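Local coordinates for protein erythrocyte binding antigen 140 (PDB 4GF2) that probably binds a receptor on the red-cell surface through a pair of Duffy-binding-like domains when Plasmodium falciparum invades erythrocytes, at residues L217-Y222 against D277-R282; N260-L265 against K270-Y275; N334-T339 against S409-D414; K426-K431 against K439-K444. The protein carries 3 engineered substitutions. All blocks are in the same frame, centred on the assembly; numbering follows the deposited sequence.

Contact 1. Residues L217-Y222 against D277-R282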
loop_
_atom_site.group_PDB
_atom_site.type_symbol
_atom_site.label_atom_id
_atom_site.label_comp_id
_atom_site.label_asym_id
_atom_site.label_seq_id
_atom_site.Cartn_x
_atom_site.Cartn_y
_atom_site.Cartn_z
ATOM N N LEU A 217 0.962 -3.518 11.252
ATOM C CA LEU A 217 0.058 -2.543 11.856
ATOM C C LEU A 217 0.808 -1.364 12.486
ATOM O O LEU A 217 0.529 -0.211 12.164
ATOM C CB LEU A 217 -0.861 -3.212 12.880
ATOM C CG LEU A 217 -1.886 -4.198 12.304
ATOM C CD1 LEU A 217 -2.814 -4.691 13.404
ATOM C CD2 LEU A 217 -2.687 -3.584 11.160
ATOM N N PRO A 218 1.752 -1.640 13.397
ATOM C CA PRO A 218 2.519 -0.503 13.921
ATOM C C PRO A 218 3.285 0.231 12.815
ATOM O O PRO A 218 3.408 1.453 12.865
ATOM C CB PRO A 218 3.475 -1.147 14.940
ATOM C CG PRO A 218 3.455 -2.608 14.645
ATOM C CD PRO A 218 2.107 -2.903 14.063
ATOM N N CYS A 219 3.784 -0.500 11.824
ATOM C CA CYS A 219 4.456 0.130 10.690
ATOM C C CYS A 219 3.498 1.075 9.983
ATOM O O CYS A 219 3.858 2.197 9.628
ATOM C CB CYS A 219 4.964 -0.921 9.700
ATOM S SG CYS A 219 6.364 -1.882 10.297
ATOM N N SER A 220 2.273 0.607 9.783
ATOM C CA SER A 220 1.250 1.380 9.096
ATOM C C SER A 220 0.839 2.594 9.917
ATOM O O SER A 220 0.664 3.687 9.380
ATOM C CB SER A 220 0.031 0.502 8.818
ATOM O OG SER A 220 -1.045 1.277 8.325
ATOM N N SER A 221 0.680 2.395 11.220
ATOM C CA SER A 221 0.323 3.489 12.116
ATOM C C SER A 221 1.397 4.565 12.062
ATOM O O SER A 221 1.094 5.754 11.998
ATOM C CB SER A 221 0.161 2.981 13.551
ATOM O OG SER A 221 -0.939 2.094 13.657
ATOM N N TYR A 222 2.655 4.138 12.085
ATOM C CA TYR A 222 3.781 5.064 12.057
ATOM C C TYR A 222 3.790 5.877 10.766
ATOM O O TYR A 222 4.023 7.085 10.781
ATOM C CB TYR A 222 5.096 4.304 12.208
ATOM C CG TYR A 222 6.318 5.192 12.240
ATOM C CD1 TYR A 222 6.772 5.740 13.432
ATOM C CD2 TYR A 222 7.018 5.483 11.077
ATOM C CE1 TYR A 222 7.889 6.554 13.465
ATOM C CE2 TYR A 222 8.135 6.294 11.101
ATOM C CZ TYR A 222 8.566 6.824 12.297
ATOM O OH TYR A 222 9.676 7.633 12.319
ATOM N N ASP A 277 14.069 -1.292 6.874
ATOM C CA ASP A 277 14.659 -2.537 7.353
ATOM C C ASP A 277 13.699 -3.338 8.232
ATOM O O ASP A 277 13.788 -4.563 8.299
ATOM C CB ASP A 277 15.935 -2.250 8.151
ATOM C CG ASP A 277 17.043 -1.658 7.300
ATOM O OD1 ASP A 277 17.031 -1.863 6.064
ATOM O OD2 ASP A 277 17.932 -0.992 7.876
ATOM N N LEU A 278 12.792 -2.648 8.915
ATOM C CA LEU A 278 11.917 -3.304 9.882
ATOM C C LEU A 278 10.488 -3.480 9.381
ATOM O O LEU A 278 9.740 -4.302 9.911
ATOM C CB LEU A 278 11.885 -2.512 11.188
ATOM C CG LEU A 278 13.166 -2.494 12.024
ATOM C CD1 LEU A 278 12.923 -1.726 13.311
ATOM C CD2 LEU A 278 13.652 -3.902 12.329
ATOM N N CYS A 279 10.107 -2.709 8.368
ATOM C CA CYS A 279 8.704 -2.640 7.969
ATOM C C CYS A 279 8.435 -3.089 6.538
ATOM O O CYS A 279 7.281 -3.191 6.131
ATOM C CB CYS A 279 8.176 -1.223 8.173
ATOM S SG CYS A 279 8.021 -0.769 9.908
ATOM N N ASP A 280 9.490 -3.351 5.775
ATOM C CA ASP A 280 9.330 -3.931 4.445
ATOM C C ASP A 280 9.361 -5.450 4.535
ATOM O O ASP A 280 10.330 -6.030 5.032
ATOM C CB ASP A 280 10.437 -3.455 3.502
ATOM C CG ASP A 280 10.211 -2.043 2.995
ATOM O OD1 ASP A 280 9.291 -1.368 3.502
ATOM O OD2 ASP A 280 10.957 -1.609 2.090
ATOM N N CYS A 281 8.295 -6.092 4.070
ATOM C CA CYS A 281 8.279 -7.542 3.940
ATOM C C CYS A 281 9.281 -7.936 2.859
ATOM O O CYS A 281 9.104 -7.615 1.682
ATOM C CB CYS A 281 6.875 -8.040 3.590
ATOM S SG CYS A 281 6.793 -9.800 3.149
ATOM N N ARG A 282 10.333 -8.635 3.262
ATOM C CA ARG A 282 11.473 -8.858 2.380
ATOM C C ARG A 282 11.217 -9.844 1.241
ATOM O O ARG A 282 11.992 -9.889 0.287
ATOM C CB ARG A 282 12.703 -9.270 3.197
ATOM C CG ARG A 282 13.321 -8.096 3.945
ATOM C CD ARG A 282 14.381 -8.517 4.950
ATOM N NE ARG A 282 14.826 -7.375 5.747
ATOM C CZ ARG A 282 15.666 -7.449 6.777
ATOM N NH1 ARG A 282 16.172 -8.615 7.156
ATOM N NH2 ARG A 282 15.999 -6.346 7.431
#
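Cys219 and Cys279 are joined by a disulfide, and nearly all the surface buried between residues 217-222 and 277-282 belongs to these two cysteines. Along the Cys219 side chain, CB comes first: it faces the other segment and lies 3.6 Å from Cys279 CB and 3.1 Å from Cys279 SG. Next is SG, which stands beside its own backbone N and opposite the carbonyl carbon (chi1 -71°). Cys219 SG closes the covalent bond to Cys279 SG at 2.0 Å, which by itself brings Cys279 CB to 2.9 Å from Cys219 SG. The Leu278 carbonyl O is a more distant neighbour, 4.2 Å from Cys219 SG. Cys279 adopts almost the same first torsion, and the torsion about the sulfur-sulfur bond is -81°, a left-handed twist close to the relaxed right angle. At the cross-link Cys219 CA lies 5.8 Å from Cys279 CA. Cys219 sits in the first turns of helix 213-242, one residue after Pro218, where the helix is kinked because the proline nitrogen makes no bond to the preceding turn. Cys279 is the last helical residue of 273-279, and the chain leaves helical geometry at Asp280, whose carboxylate is paired with Lys289. Ile198 of helix 175-202 packs on Cys279, and a glycerol molecule lies about 4 Å from the Cys219 side chain. Cys202, of the Cys202-Cys215 disulfide, touches Cys219, and Cys281, two residues beyond Cys279, is bonded to Cys211, in keeping with the disulfide-pinned helical scaffold of Duffy-binding-like domains.

Contact 2. Residues N260-L265 against K270-Y275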
loop_
_atom_site.group_PDB
_atom_site.type_symbol
_atom_site.label_atom_id
_atom_site.label_comp_id
_atom_site.label_asym_id
_atom_site.label_seq_id
_atom_site.Cartn_x
_atom_site.Cartn_y
_atom_site.Cartn_z
ATOM N N ASN A 260 17.283 18.788 15.625
ATOM C CA ASN A 260 16.842 17.409 15.461
ATOM C C ASN A 260 17.703 16.656 14.451
ATOM O O ASN A 260 17.341 15.568 14.003
ATOM C CB ASN A 260 15.376 17.374 15.028
ATOM C CG ASN A 260 14.475 18.182 15.948
ATOM O OD1 ASN A 260 13.722 19.047 15.497
ATOM N ND2 ASN A 260 14.555 17.909 17.246
ATOM N N ASN A 261 18.842 17.244 14.098
ATOM C CA ASN A 261 19.780 16.623 13.170
ATOM C C ASN A 261 19.151 16.349 11.809
ATOM O O ASN A 261 19.313 15.263 11.249
ATOM C CB ASN A 261 20.323 15.323 13.763
ATOM C CG ASN A 261 20.806 15.493 15.190
ATOM O OD1 ASN A 261 21.262 16.568 15.579
ATOM N ND2 ASN A 261 20.700 14.432 15.981
ATOM N N LYS A 262 18.434 17.337 11.283
ATOM C CA LYS A 262 17.816 17.228 9.965
ATOM C C LYS A 262 18.046 18.511 9.169
ATOM O O LYS A 262 18.409 19.544 9.733
ATOM C CB LYS A 262 16.318 16.937 10.095
ATOM C CG LYS A 262 15.995 15.672 10.879
ATOM C CD LYS A 262 16.566 14.429 10.213
ATOM C CE LYS A 262 16.458 13.211 11.118
ATOM N NZ LYS A 262 17.235 12.054 10.588
ATOM N N ASN A 263 17.830 18.440 7.859
ATOM C CA ASN A 263 18.137 19.553 6.966
ATOM C C ASN A 263 16.940 20.462 6.688
ATOM O O ASN A 263 17.099 21.672 6.522
ATOM C CB ASN A 263 18.684 19.016 5.642
ATOM C CG ASN A 263 19.887 18.114 5.833
ATOM O OD1 ASN A 263 20.687 18.314 6.748
ATOM N ND2 ASN A 263 20.019 17.113 4.973
ATOM N N ASP A 264 15.749 19.873 6.638
ATOM C CA ASP A 264 14.530 20.609 6.312
ATOM C C ASP A 264 13.324 19.678 6.380
ATOM O O ASP A 264 13.473 18.485 6.638
ATOM C CB ASP A 264 14.642 21.223 4.918
ATOM C CG ASP A 264 15.110 20.224 3.879
ATOM O OD1 ASP A 264 14.780 19.027 4.012
ATOM O OD2 ASP A 264 15.812 20.637 2.930
ATOM N N LEU A 265 12.134 20.224 6.143
ATOM C CA LEU A 265 10.904 19.438 6.199
ATOM C C LEU A 265 11.094 18.068 5.565
ATOM O O LEU A 265 10.903 17.041 6.215
ATOM C CB LEU A 265 9.757 20.163 5.495
ATOM C CG LEU A 265 9.280 21.469 6.130
ATOM C CD1 LEU A 265 9.685 22.663 5.284
ATOM C CD2 LEU A 265 7.770 21.444 6.330
ATOM N N LYS A 270 11.749 12.187 5.845
ATOM C CA LYS A 270 12.298 11.087 5.060
ATOM C C LYS A 270 12.447 9.863 5.956
ATOM O O LYS A 270 13.170 9.901 6.951
ATOM C CB LYS A 270 13.661 11.453 4.468
ATOM C CG LYS A 270 13.610 12.394 3.274
ATOM C CD LYS A 270 14.893 12.313 2.454
ATOM C CE LYS A 270 14.965 13.406 1.395
ATOM N NZ LYS A 270 15.279 14.740 1.981
ATOM N N ASN A 271 11.757 8.780 5.612
ATOM C CA ASN A 271 11.883 7.540 6.370
ATOM C C ASN A 271 13.312 7.021 6.302
ATOM O O ASN A 271 13.880 6.876 5.222
ATOM C CB ASN A 271 10.905 6.483 5.858
ATOM C CG ASN A 271 9.524 6.623 6.472
ATOM O OD1 ASN A 271 9.219 7.623 7.125
ATOM N ND2 ASN A 271 8.682 5.619 6.265
ATOM N N GLU A 272 13.892 6.752 7.466
ATOM C CA GLU A 272 15.279 6.317 7.541
ATOM C C GLU A 272 15.425 4.875 7.076
ATOM O O GLU A 272 14.437 4.168 6.876
ATOM C CB GLU A 272 15.805 6.468 8.972
ATOM C CG GLU A 272 15.828 7.908 9.471
ATOM C CD GLU A 272 16.066 8.010 10.968
ATOM O OE1 GLU A 272 16.289 6.962 11.611
ATOM O OE2 GLU A 272 16.026 9.140 11.501
ATOM N N LYS A 273 16.671 4.451 6.903
ATOM C CA LYS A 273 16.971 3.090 6.491
ATOM C C LYS A 273 16.291 2.115 7.442
ATOM O O LYS A 273 15.777 1.077 7.024
ATOM C CB LYS A 273 18.487 2.863 6.495
ATOM C CG LYS A 273 19.018 2.102 5.292
ATOM C CD LYS A 273 18.838 0.602 5.445
ATOM C CE LYS A 273 19.358 -0.152 4.225
ATOM N NZ LYS A 273 20.812 0.081 3.983
ATOM N N GLU A 274 16.268 2.466 8.724
ATOM C CA GLU A 274 15.797 1.552 9.754
ATOM C C GLU A 274 14.328 1.187 9.567
ATOM O O GLU A 274 13.935 0.045 9.799
ATOM C CB GLU A 274 16.014 2.147 11.144
ATOM C CG GLU A 274 15.818 1.145 12.269
ATOM C CD GLU A 274 16.150 1.719 13.630
ATOM O OE1 GLU A 274 16.385 2.944 13.719
ATOM O OE2 GLU A 274 16.179 0.946 14.611
ATOM N N TYR A 275 13.515 2.152 9.152
ATOM C CA TYR A 275 12.104 1.875 8.924
ATOM C C TYR A 275 11.931 0.817 7.834
ATOM O O TYR A 275 11.228 -0.177 8.023
ATOM C CB TYR A 275 11.342 3.140 8.538
ATOM C CG TYR A 275 9.909 2.837 8.190
ATOM C CD1 TYR A 275 9.557 2.454 6.904
ATOM C CD2 TYR A 275 8.915 2.892 9.153
ATOM C CE1 TYR A 275 8.254 2.156 6.584
ATOM C CE2 TYR A 275 7.605 2.595 8.841
ATOM C CZ TYR A 275 7.281 2.226 7.555
ATOM O OH TYR A 275 5.977 1.929 7.241
#
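A single salt bridge, Lys262 to Glu272, is the one close approach between residues 260-265 and 270-275, and it uses the less common anti side of the carboxylate. It belongs to a chain of short helices joined by tight turns: Asn261, at positive phi, is the C-prime residue of a Schellman motif ending helix 252-259, Asp264 caps the start of helix 265-269, and Glu272 occupies the N-cap position of helix 273-279. The bridge therefore spans helix 265-269, tying the turn before it to the turn after it at the protein surface. Lys262 bends at its second torsion (chi2 -62°), and its chain passes against Asp267 and Phe268 of that helix. Glu272 runs out extended beyond CG, and the two side chains meet at roughly a right angle. At the surface, solvent probably weakens the Lys262-Glu272 bridge. A second pair of opposite charges, Asp264 OD1 and Lys270 NZ, remains 4.8 Å apart and is not in contact; Lys270 instead pairs with Asp266, while Asp264 OD1 accepts from the backbone N of Asp267. Lys262 NZ donates to Glu272 OE2 at 3.3 Å, approaching 30° out of the carboxylate plane.

Contact 3. Residues N334-T339 against S409-D414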
loop_
_atom_site.group_PDB
_atom_site.type_symbol
_atom_site.label_atom_id
_atom_site.label_comp_id
_atom_site.label_asym_id
_atom_site.label_seq_id
_atom_site.Cartn_x
_atom_site.Cartn_y
_atom_site.Cartn_z
ATOM N N ASN A 334 -17.478 -28.238 -16.359
ATOM C CA ASN A 334 -18.929 -28.170 -16.240
ATOM C C ASN A 334 -19.480 -26.994 -17.048
ATOM O O ASN A 334 -20.352 -27.173 -17.898
ATOM C CB ASN A 334 -19.355 -28.055 -14.773
ATOM C CG ASN A 334 -18.964 -29.275 -13.946
ATOM O OD1 ASN A 334 -18.352 -29.147 -12.885
ATOM N ND2 ASN A 334 -19.321 -30.463 -14.428
ATOM N N LYS A 335 -18.959 -25.798 -16.790
ATOM C CA LYS A 335 -19.390 -24.606 -17.515
ATOM C C LYS A 335 -18.648 -24.458 -18.845
ATOM O O LYS A 335 -19.199 -23.940 -19.812
ATOM C CB LYS A 335 -19.172 -23.352 -16.666
ATOM C CG LYS A 335 -19.695 -22.072 -17.314
ATOM C CD LYS A 335 -19.033 -20.823 -16.740
ATOM C CE LYS A 335 -19.881 -20.153 -15.672
ATOM N NZ LYS A 335 -19.290 -18.854 -15.243
ATOM N N PHE A 336 -17.398 -24.912 -18.888
ATOM C CA PHE A 336 -16.578 -24.766 -20.086
ATOM C C PHE A 336 -16.051 -26.102 -20.597
ATOM O O PHE A 336 -14.842 -26.342 -20.573
ATOM C CB PHE A 336 -15.388 -23.849 -19.806
ATOM C CG PHE A 336 -15.770 -22.478 -19.333
ATOM C CD1 PHE A 336 -16.219 -21.521 -20.229
ATOM C CD2 PHE A 336 -15.666 -22.140 -17.995
ATOM C CE1 PHE A 336 -16.564 -20.255 -19.795
ATOM C CE2 PHE A 336 -16.007 -20.876 -17.557
ATOM C CZ PHE A 336 -16.458 -19.933 -18.458
ATOM N N PRO A 337 -16.948 -26.971 -21.084
ATOM C CA PRO A 337 -16.519 -28.260 -21.637
ATOM C C PRO A 337 -15.610 -28.088 -22.851
ATOM O O PRO A 337 -15.846 -27.200 -23.671
ATOM C CB PRO A 337 -17.837 -28.926 -22.044
ATOM C CG PRO A 337 -18.774 -27.799 -22.270
ATOM C CD PRO A 337 -18.391 -26.745 -21.267
ATOM N N GLY A 338 -14.582 -28.927 -22.950
ATOM C CA GLY A 338 -13.652 -28.888 -24.066
ATOM C C GLY A 338 -12.356 -28.161 -23.746
ATOM O O GLY A 338 -11.408 -28.186 -24.532
ATOM N N THR A 339 -12.313 -27.512 -22.588
ATOM C CA THR A 339 -11.143 -26.753 -22.168
ATOM C C THR A 339 -10.058 -27.665 -21.596
ATOM O O THR A 339 -10.347 -28.611 -20.868
ATOM C CB THR A 339 -11.526 -25.711 -21.094
ATOM O OG1 THR A 339 -12.434 -24.750 -21.653
ATOM C CG2 THR A 339 -10.288 -24.991 -20.572
ATOM N N SER A 409 -12.242 -13.632 -15.089
ATOM C CA SER A 409 -12.647 -14.316 -16.312
ATOM C C SER A 409 -11.907 -15.641 -16.465
ATOM O O SER A 409 -12.206 -16.418 -17.369
ATOM C CB SER A 409 -12.383 -13.434 -17.530
ATOM O OG SER A 409 -11.007 -13.120 -17.629
ATOM N N ASP A 410 -10.943 -15.889 -15.581
ATOM C CA ASP A 410 -10.191 -17.142 -15.598
ATOM C C ASP A 410 -11.126 -18.346 -15.573
ATOM O O ASP A 410 -12.076 -18.391 -14.795
ATOM C CB ASP A 410 -9.231 -17.214 -14.410
ATOM C CG ASP A 410 -8.551 -18.565 -14.293
ATOM O OD1 ASP A 410 -7.708 -18.884 -15.160
ATOM O OD2 ASP A 410 -8.858 -19.311 -13.335
ATOM N N ILE A 411 -10.839 -19.324 -16.424
ATOM C CA ILE A 411 -11.708 -20.481 -16.591
ATOM C C ILE A 411 -11.649 -21.462 -15.416
ATOM O O ILE A 411 -12.644 -22.119 -15.102
ATOM C CB ILE A 411 -11.357 -21.241 -17.886
ATOM C CG1 ILE A 411 -11.733 -20.400 -19.107
ATOM C CG2 ILE A 411 -12.076 -22.584 -17.940
ATOM C CD1 ILE A 411 -11.307 -21.006 -20.426
ATOM N N ILE A 412 -10.491 -21.562 -14.773
ATOM C CA ILE A 412 -10.265 -22.609 -13.776
ATOM C C ILE A 412 -10.997 -22.351 -12.460
ATOM O O ILE A 412 -11.657 -23.243 -11.932
ATOM C CB ILE A 412 -8.767 -22.797 -13.469
ATOM C CG1 ILE A 412 -7.976 -23.017 -14.758
ATOM C CG2 ILE A 412 -8.569 -23.975 -12.528
ATOM C CD1 ILE A 412 -8.434 -24.209 -15.578
ATOM N N LYS A 413 -10.867 -21.141 -11.927
ATOM C CA LYS A 413 -11.502 -20.796 -10.660
ATOM C C LYS A 413 -11.069 -21.782 -9.582
ATOM O O LYS A 413 -11.900 -22.335 -8.856
ATOM C CB LYS A 413 -13.025 -20.822 -10.795
ATOM C CG LYS A 413 -13.583 -19.871 -11.838
ATOM C CD LYS A 413 -13.243 -18.429 -11.515
ATOM C CE LYS A 413 -14.096 -17.466 -12.328
ATOM N NZ LYS A 413 -13.770 -16.051 -12.022
ATOM N N ASP A 414 -9.762 -22.010 -9.497
ATOM C CA ASP A 414 -9.207 -22.921 -8.509
ATOM C C ASP A 414 -9.178 -22.245 -7.148
ATOM O O ASP A 414 -9.475 -21.059 -7.022
ATOM C CB ASP A 414 -7.786 -23.327 -8.897
ATOM C CG ASP A 414 -6.806 -22.185 -8.755
ATOM O OD1 ASP A 414 -7.160 -21.057 -9.150
ATOM O OD2 ASP A 414 -5.696 -22.403 -8.227
#
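Ile411 packs against Phe336 and Thr339 with both of its branches, forming the tight part of the contact between residues 334-339 and 409-414. Its CG1 lies over one face of the Phe336 ring and its CG2 over the margin of that same face, Ile411 CG2 being 3.6 Å from Phe336 CD2. Toward the threonine the side chains meet tip to tip, Ile411 CG2 4.0 Å and Ile411 CD1 4.1 Å from Thr339 CG2. Phe332 and Phe479 touch Ile411, and Trp482 touches Thr339. Phe336 and Thr339 are the first and last residues of a type II beta turn, with Gly338 at positive phi, and both point toward Ile411; Thr339 OG1 donates to Phe336 O at 3.1 Å, from above the carbonyl plane. The facing loop of this Duffy-binding-like domain is braced by an Asx motif: Asp410 OD2 accepts from Lys413 N at 3.1 Å in a nearly straight bond (168°) and also pairs with Arg345. The outer side is looser. Phe336 is partly exposed, and exposed Lys335 puts its CG over the margin of the opposite ring face. Beyond the ring, the like-charged Lys335 NZ and Lys413 NZ stay 7.0 Å apart, and Lys413 turns to Glu421.

Contact 4. Residues K426-K431 against K439-K444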
loop_
_atom_site.group_PDB
_atom_site.type_symbol
_atom_site.label_atom_id
_atom_site.label_comp_id
_atom_site.label_asym_id
_atom_site.label_seq_id
_atom_site.Cartn_x
_atom_site.Cartn_y
_atom_site.Cartn_z
ATOM N N LYS A 426 -12.946 -7.610 -1.875
ATOM C CA LYS A 426 -12.872 -7.068 -0.522
ATOM C C LYS A 426 -12.232 -5.684 -0.514
ATOM O O LYS A 426 -12.670 -4.797 0.216
ATOM C CB LYS A 426 -12.096 -8.008 0.400
ATOM C CG LYS A 426 -12.833 -9.287 0.733
ATOM C CD LYS A 426 -12.090 -10.103 1.774
ATOM C CE LYS A 426 -12.822 -11.400 2.083
ATOM N NZ LYS A 426 -12.147 -12.192 3.151
ATOM N N VAL A 427 -11.196 -5.496 -1.323
ATOM C CA VAL A 427 -10.579 -4.182 -1.455
ATOM C C VAL A 427 -11.631 -3.159 -1.865
ATOM O O VAL A 427 -11.609 -2.011 -1.412
ATOM C CB VAL A 427 -9.444 -4.185 -2.488
ATOM C CG1 VAL A 427 -8.981 -2.764 -2.777
ATOM C CG2 VAL A 427 -8.287 -5.040 -1.994
ATOM N N ASN A 428 -12.553 -3.583 -2.724
ATOM C CA ASN A 428 -13.663 -2.733 -3.141
ATOM C C ASN A 428 -14.641 -2.504 -1.993
ATOM O O ASN A 428 -15.298 -3.436 -1.533
ATOM C CB ASN A 428 -14.386 -3.366 -4.327
ATOM C CG ASN A 428 -15.524 -2.516 -4.840
ATOM O OD1 ASN A 428 -15.744 -1.397 -4.375
ATOM N ND2 ASN A 428 -16.254 -3.043 -5.812
ATOM N N LYS A 429 -14.734 -1.259 -1.535
ATOM C CA LYS A 429 -15.546 -0.931 -0.367
ATOM C C LYS A 429 -16.940 -0.462 -0.761
ATOM O O LYS A 429 -17.745 -0.094 0.094
ATOM C CB LYS A 429 -14.855 0.150 0.469
ATOM C CG LYS A 429 -13.448 -0.213 0.909
ATOM C CD LYS A 429 -13.426 -1.511 1.700
ATOM C CE LYS A 429 -12.013 -1.897 2.105
ATOM N NZ LYS A 429 -11.980 -3.207 2.818
ATOM N N ASP A 430 -17.222 -0.469 -2.058
ATOM C CA ASP A 430 -18.531 -0.069 -2.553
ATOM C C ASP A 430 -19.587 -1.060 -2.079
ATOM O O ASP A 430 -19.367 -2.268 -2.102
ATOM C CB ASP A 430 -18.517 -0.007 -4.078
ATOM C CG ASP A 430 -19.731 0.689 -4.638
ATOM O OD1 ASP A 430 -20.805 0.057 -4.693
ATOM O OD2 ASP A 430 -19.612 1.872 -5.022
ATOM N N LYS A 431 -20.737 -0.550 -1.653
ATOM C CA LYS A 431 -21.780 -1.400 -1.085
ATOM C C LYS A 431 -22.697 -2.026 -2.139
ATOM O O LYS A 431 -23.556 -2.845 -1.811
ATOM C CB LYS A 431 -22.599 -0.619 -0.055
ATOM C CG LYS A 431 -21.839 -0.375 1.238
ATOM C CD LYS A 431 -22.672 0.381 2.251
ATOM C CE LYS A 431 -21.970 0.449 3.597
ATOM N NZ LYS A 431 -20.622 1.074 3.507
ATOM N N LYS A 439 -17.274 -6.950 -11.064
ATOM C CA LYS A 439 -16.430 -7.227 -12.218
ATOM C C LYS A 439 -15.823 -5.927 -12.733
ATOM O O LYS A 439 -14.608 -5.823 -12.900
ATOM C CB LYS A 439 -17.239 -7.898 -13.332
ATOM C CG LYS A 439 -16.389 -8.381 -14.507
ATOM C CD LYS A 439 -17.228 -8.730 -15.732
ATOM C CE LYS A 439 -17.882 -7.486 -16.323
ATOM N NZ LYS A 439 -18.205 -7.643 -17.772
ATOM N N ILE A 440 -16.676 -4.936 -12.974
ATOM C CA ILE A 440 -16.234 -3.658 -13.523
ATOM C C ILE A 440 -15.131 -3.044 -12.667
ATOM O O ILE A 440 -14.184 -2.458 -13.190
ATOM C CB ILE A 440 -17.402 -2.661 -13.655
ATOM C CG1 ILE A 440 -18.419 -3.172 -14.676
ATOM C CG2 ILE A 440 -16.897 -1.291 -14.085
ATOM C CD1 ILE A 440 -19.749 -2.461 -14.621
ATOM N N PHE A 441 -15.245 -3.183 -11.351
ATOM C CA PHE A 441 -14.215 -2.669 -10.460
ATOM C C PHE A 441 -12.898 -3.398 -10.691
ATOM O O PHE A 441 -11.858 -2.775 -10.905
ATOM C CB PHE A 441 -14.630 -2.817 -8.999
ATOM C CG PHE A 441 -13.548 -2.441 -8.030
ATOM C CD1 PHE A 441 -13.432 -1.141 -7.570
ATOM C CD2 PHE A 441 -12.637 -3.385 -7.589
ATOM C CE1 PHE A 441 -12.433 -0.792 -6.678
ATOM C CE2 PHE A 441 -11.635 -3.043 -6.697
ATOM C CZ PHE A 441 -11.533 -1.745 -6.243
ATOM N N ARG A 442 -12.944 -4.721 -10.643
ATOM C CA ARG A 442 -11.748 -5.523 -10.855
ATOM C C ARG A 442 -11.126 -5.188 -12.211
ATOM O O ARG A 442 -9.918 -4.979 -12.315
ATOM C CB ARG A 442 -12.076 -7.013 -10.767
ATOM C CG ARG A 442 -12.518 -7.472 -9.380
ATOM C CD ARG A 442 -12.527 -8.990 -9.278
ATOM N NE ARG A 442 -13.246 -9.592 -10.398
ATOM C CZ ARG A 442 -14.551 -9.835 -10.415
ATOM N NH1 ARG A 442 -15.311 -9.543 -9.365
ATOM N NH2 ARG A 442 -15.102 -10.377 -11.492
ATOM N N GLU A 443 -11.961 -5.117 -13.243
ATOM C CA GLU A 443 -11.481 -4.827 -14.588
ATOM C C GLU A 443 -10.745 -3.490 -14.629
ATOM O O GLU A 443 -9.677 -3.380 -15.230
ATOM C CB GLU A 443 -12.639 -4.842 -15.588
ATOM C CG GLU A 443 -13.168 -6.241 -15.883
ATOM C CD GLU A 443 -14.284 -6.246 -16.914
ATOM O OE1 GLU A 443 -14.752 -5.154 -17.296
ATOM O OE2 GLU A 443 -14.691 -7.346 -17.343
ATOM N N LYS A 444 -11.311 -2.479 -13.977
ATOM C CA LYS A 444 -10.671 -1.169 -13.910
ATOM C C LYS A 444 -9.393 -1.235 -13.082
ATOM O O LYS A 444 -8.404 -0.572 -13.395
ATOM C CB LYS A 444 -11.623 -0.131 -13.318
ATOM C CG LYS A 444 -12.767 0.255 -14.239
ATOM C CD LYS A 444 -13.693 1.263 -13.575
ATOM C CE LYS A 444 -14.799 1.716 -14.515
ATOM N NZ LYS A 444 -15.714 2.685 -13.855
#
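Asn428 lies flat on the Phe441 ring, and this stack carries most of the contact between residues 426-431 and 439-444. The CH-pi part comes from Asn428 CB, which sits 3.6 Å from the Phe441 ring centroid and only 9° off the ring normal. The amide continues the stack toward the root of the ring, its plane 12° from that of the ring, bringing Asn428 ND2 to 3.6 Å from Phe441 CG. With CG anti to the backbone N (chi1 -178°), Asn428 extends its amide across toward Phe441 CG, and the two side chains run antiparallel to one another. Apolar packing is slighter: Val427 CG1 stands at the ring edge, 4.4 Å from Phe441 CZ, and Leu424 also touches Phe441. No hydrogen bond crosses the contact; those nearby stay within residues 426-431 or come from Arg433. Asn428, the first residue beyond helix 415-427, closes an Asx turn in which its OD1 accepts from Asp430 N at 2.9 Å. Lys429 NZ donates to Lys426 O at 3.1 Å, near the helix end, and Arg433 binds the carbonyls of both Asn428 and Asp430. One salt bridge, Lys439 NZ to Glu443 OE2 at 3.6 Å, runs along helix 435-457. This helix-loop-helix corner of the second Duffy-binding domain is thus joined mainly by dispersion and amide-pi stacking, and the Asx turn probably helps fix the rotation of the Asn428 amide.

Contacts 1 and 2 adjoin in the first half of the chain: both draw on helix 273-279, their centres are 16 Å apart, and they meet where Tyr275 OH probably hydrogen-bonds to Cys219 O at 3.2 Å and Tyr275 CE2 packs 3.7 Å from Tyr222 CD2. Contact 2 falls within the chain section that contact 1 closes. Contacts 3 and 4 follow later in sequence, 22 Å apart between centres and about 6 Å between nearest atoms, without touching. The nearest atoms of contacts 1 and 4 are about 12 Å apart, whereas contacts 2 and 3, 52 Å apart between centres, lie on opposite sides of the chain's centre. Glycerol, probably from crystallisation, lies beside contacts 1 and 4.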